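Local coordinates for protein peptidyl tryptophan dihydroxylase (Pseudomonas putida, PDB 7CTQ) that uses a bound FAD cofactor as a flavoprotein monooxygenase that dihydroxylates a peptidyl tryptophan during biogenesis of a tryptophylquinone cofactor, at residues A4-V9 with L292-E297. Numbering follows the deposited sequence.
Sequences AEPRIV and LLRRPE
Pro6 meets the guanidinium group of Arg294 at a slant, neither squarely over a face nor at an edge, with Arg294 NH1 4.2 Å from Pro6 CD. The other flat group, the guanidinium of Arg295, has Glu297 OE2 in its plane, at the edge, a pairing made within segment 292-297. The contact belongs to a Rossmann-type FAD-binding fold, where the residues leading into its first strand, 8-11, pack against the C-terminal end of helix 285-294.

Leu293 is the centre of the contact. Its CD1 lies 3.7 Å from Ile8 CD1 and 4.1 Å from Pro6 CG, so a single methyl serves both partners on the strand side. Leucine suits a helix that ends against the residues leading into an inner strand, because a branched apolar tip lets one methyl, CD1, fit between Ile8 and Pro6; with CG anti to the carbonyl carbon (chi1 -64°), CD1 is directed at the 4-9 segment. Proline fits the extended lead-in, offering a compact apolar ring, and Ile8 extends its longer branch from the buried strand to the same methyl. Tyr29 and, on the neighbouring strand 137-140, Phe137 border the same cluster.

Arg294 suits the exposed margin: the chain bends at chi2 (-44°), which carries the guanidinium back toward the Pro6 ring.

Just past the helix, where Arg295 leaves helical geometry, a side-on salt bridge spans the turn. Both donors converge on one oxygen: Arg295 NE, coming from above the carboxylate plane, reaches Glu297 OE2 at 2.8 Å along a nearly straight bond (165°), and Arg295 NH2, 3.2 Å away and on a more bent path, meets the anti lone pair of OE2.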
ATOM      1  N   ALA A   4     -26.204 -21.087  -7.499  1.00 86.23           N
ATOM      2  CA  ALA A   4     -24.891 -21.722  -7.539  1.00 98.38           C
ATOM      3  C   ALA A   4     -23.763 -20.679  -7.573  1.00 97.61           C
ATOM      4  O   ALA A   4     -22.757 -20.858  -8.268  1.00 97.32           O
ATOM      5  CB  ALA A   4     -24.794 -22.658  -8.746  1.00 88.16           C
ATOM      6  N   GLU A   5     -23.938 -19.592  -6.807  1.00 94.78           N
ATOM      7  CA  GLU A   5     -23.094 -18.409  -6.651  1.00 85.82           C
ATOM      8  C   GLU A   5     -22.027 -18.638  -5.580  1.00 84.61           C
ATOM      9  O   GLU A   5     -22.326 -19.174  -4.505  1.00 72.84           O
ATOM     10  CB  GLU A   5     -23.930 -17.191  -6.271  1.00 85.03           C
ATOM     11  CG  GLU A   5     -24.681 -16.563  -7.429  1.00 92.01           C
ATOM     12  CD  GLU A   5     -25.827 -15.688  -6.963  1.00 93.30           C
ATOM     13  OE1 GLU A   5     -26.981 -16.170  -6.957  1.00 92.97           O
ATOM     14  OE2 GLU A   5     -25.570 -14.523  -6.592  1.00 92.50           O
ATOM     15  N   PRO A   6     -20.794 -18.209  -5.848  1.00 75.49           N
ATOM     16  CA  PRO A   6     -19.695 -18.489  -4.913  1.00 60.12           C
ATOM     17  C   PRO A   6     -19.803 -17.657  -3.648  1.00 59.58           C
ATOM     18  O   PRO A   6     -20.218 -16.496  -3.677  1.00 57.65           O
ATOM     19  CB  PRO A   6     -18.447 -18.117  -5.718  1.00 59.29           C
ATOM     20  CG  PRO A   6     -18.937 -17.057  -6.669  1.00 58.87           C
ATOM     21  CD  PRO A   6     -20.350 -17.429  -7.018  1.00 70.86           C
ATOM     22  N   ARG A   7     -19.413 -18.265  -2.531  1.00 50.53           N
ATOM     23  CA  ARG A   7     -19.383 -17.592  -1.237  1.00 55.50           C
ATOM     24  C   ARG A   7     -18.031 -16.906  -1.072  1.00 52.97           C
ATOM     25  O   ARG A   7     -17.018 -17.572  -0.835  1.00 57.40           O
ATOM     26  CB  ARG A   7     -19.615 -18.600  -0.113  1.00 61.25           C
ATOM     27  CG  ARG A   7     -21.062 -18.742   0.316  1.00 69.92           C
ATOM     28  CD  ARG A   7     -21.177 -19.177   1.775  1.00 78.24           C
ATOM     29  NE  ARG A   7     -20.500 -18.265   2.698  1.00 85.07           N
ATOM     30  CZ  ARG A   7     -21.125 -17.478   3.571  1.00 85.37           C
ATOM     31  NH1 ARG A   7     -22.451 -17.484   3.638  1.00 82.35           N
ATOM     32  NH2 ARG A   7     -20.427 -16.682   4.376  1.00 76.27           N
ATOM     33  N   ILE A   8     -18.005 -15.581  -1.188  1.00 51.11           N
ATOM     34  CA  ILE A   8     -16.767 -14.815  -1.045  1.00 48.72           C
ATOM     35  C   ILE A   8     -16.750 -14.163   0.326  1.00 47.05           C
ATOM     36  O   ILE A   8     -17.628 -13.352   0.648  1.00 51.50           O
ATOM     37  CB  ILE A   8     -16.616 -13.749  -2.142  1.00 45.19           C
ATOM     38  CG1 ILE A   8     -16.614 -14.386  -3.537  1.00 49.43           C
ATOM     39  CG2 ILE A   8     -15.341 -12.956  -1.895  1.00 44.97           C
ATOM     40  CD1 ILE A   8     -16.849 -13.401  -4.660  1.00 44.95           C
ATOM     41  N   VAL A   9     -15.736 -14.481   1.127  1.00 46.69           N
ATOM     42  CA  VAL A   9     -15.565 -13.873   2.441  1.00 37.99           C
ATOM     43  C   VAL A   9     -14.236 -13.134   2.466  1.00 51.21           C
ATOM     44  O   VAL A   9     -13.194 -13.704   2.112  1.00 49.59           O
ATOM     45  CB  VAL A   9     -15.624 -14.915   3.573  1.00 53.50           C
ATOM     46  CG1 VAL A   9     -15.485 -14.216   4.912  1.00 40.88           C
ATOM     47  CG2 VAL A   9     -16.921 -15.734   3.492  1.00 37.34           C
ATOM     48  N   LEU A 292     -10.506 -15.952 -11.263  1.00 27.64           N
ATOM     49  CA  LEU A 292     -10.351 -17.191 -10.521  1.00 36.91           C
ATOM     50  C   LEU A 292     -11.680 -17.932 -10.404  1.00 46.80           C
ATOM     51  O   LEU A 292     -11.699 -19.169 -10.334  1.00 41.41           O
ATOM     52  CB  LEU A 292      -9.763 -16.890  -9.139  1.00 28.92           C
ATOM     53  CG  LEU A 292      -8.270 -16.502  -9.124  1.00 39.42           C
ATOM     54  CD1 LEU A 292      -7.818 -16.129  -7.733  1.00 32.75           C
ATOM     55  CD2 LEU A 292      -7.386 -17.619  -9.671  1.00 35.34           C
ATOM     56  N   LEU A 293     -12.796 -17.196 -10.421  1.00 41.07           N
ATOM     57  CA  LEU A 293     -14.134 -17.752 -10.233  1.00 35.84           C
ATOM     58  C   LEU A 293     -14.848 -18.070 -11.543  1.00 43.33           C
ATOM     59  O   LEU A 293     -15.486 -19.123 -11.643  1.00 46.82           O
ATOM     60  CB  LEU A 293     -14.981 -16.788  -9.403  1.00 39.88           C
ATOM     61  CG  LEU A 293     -14.452 -16.585  -7.981  1.00 34.83           C
ATOM     62  CD1 LEU A 293     -15.208 -15.494  -7.256  1.00 38.97           C
ATOM     63  CD2 LEU A 293     -14.510 -17.885  -7.196  1.00 39.66           C
ATOM     64  N   ARG A 294     -14.751 -17.194 -12.546  1.00 37.10           N
ATOM     65  CA  ARG A 294     -15.421 -17.370 -13.833  1.00 44.49           C
ATOM     66  C   ARG A 294     -14.623 -18.190 -14.840  1.00 45.40           C
ATOM     67  O   ARG A 294     -15.221 -18.897 -15.659  1.00 43.78           O
ATOM     68  CB  ARG A 294     -15.738 -16.008 -14.467  1.00 46.11           C
ATOM     69  CG  ARG A 294     -16.725 -15.154 -13.690  1.00 52.80           C
ATOM     70  CD  ARG A 294     -17.916 -15.962 -13.194  1.00 53.69           C
ATOM     71  NE  ARG A 294     -18.997 -15.064 -12.808  1.00 60.22           N
ATOM     72  CZ  ARG A 294     -19.811 -15.258 -11.777  1.00 63.77           C
ATOM     73  NH1 ARG A 294     -19.679 -16.339 -11.015  1.00 59.40           N
ATOM     74  NH2 ARG A 294     -20.761 -14.365 -11.510  1.00 60.46           N
ATOM     75  N   ARG A 295     -13.295 -18.097 -14.845  1.00 41.28           N
ATOM     76  CA  ARG A 295     -12.468 -18.926 -15.722  1.00 36.56           C
ATOM     77  C   ARG A 295     -11.324 -19.538 -14.908  1.00 45.28           C
ATOM     78  O   ARG A 295     -10.143 -19.225 -15.111  1.00 38.60           O
ATOM     79  CB  ARG A 295     -11.991 -18.118 -16.937  1.00 48.00           C
ATOM     80  CG  ARG A 295     -13.170 -17.715 -17.896  1.00 38.41           C
ATOM     81  CD  ARG A 295     -12.752 -17.485 -19.379  1.00 38.51           C
ATOM     82  NE  ARG A 295     -12.200 -18.685 -19.992  1.00 33.14           N
ATOM     83  CZ  ARG A 295     -11.610 -18.739 -21.186  1.00 45.65           C
ATOM     84  NH1 ARG A 295     -11.468 -17.650 -21.936  1.00 44.19           N
ATOM     85  NH2 ARG A 295     -11.145 -19.893 -21.634  1.00 49.07           N
ATOM     86  N   PRO A 296     -11.653 -20.441 -13.973  1.00 40.74           N
ATOM     87  CA  PRO A 296     -10.607 -21.027 -13.115  1.00 30.71           C
ATOM     88  C   PRO A 296      -9.520 -21.751 -13.899  1.00 33.37           C
ATOM     89  O   PRO A 296      -8.397 -21.876 -13.391  1.00 32.55           O
ATOM     90  CB  PRO A 296     -11.391 -21.987 -12.202  1.00 34.64           C
ATOM     91  CG  PRO A 296     -12.585 -22.375 -13.036  1.00 43.53           C
ATOM     92  CD  PRO A 296     -12.960 -21.086 -13.763  1.00 39.14           C
ATOM     93  N   GLU A 297      -9.806 -22.202 -15.128  1.00 34.19           N
ATOM     94  CA  GLU A 297      -8.778 -22.766 -16.005  1.00 37.18           C
ATOM     95  C   GLU A 297      -7.634 -21.783 -16.261  1.00 48.05           C
ATOM     96  O   GLU A 297      -6.547 -22.203 -16.680  1.00 40.45           O
ATOM     97  CB  GLU A 297      -9.412 -23.226 -17.335  1.00 40.57           C
ATOM     98  CG  GLU A 297      -9.968 -22.113 -18.253  1.00 39.78           C
ATOM     99  CD  GLU A 297     -11.431 -21.768 -17.969  1.00 50.11           C
ATOM    100  OE1 GLU A 297     -11.889 -21.997 -16.828  1.00 43.05           O
ATOM    101  OE2 GLU A 297     -12.132 -21.273 -18.883  1.00 51.81           O
TER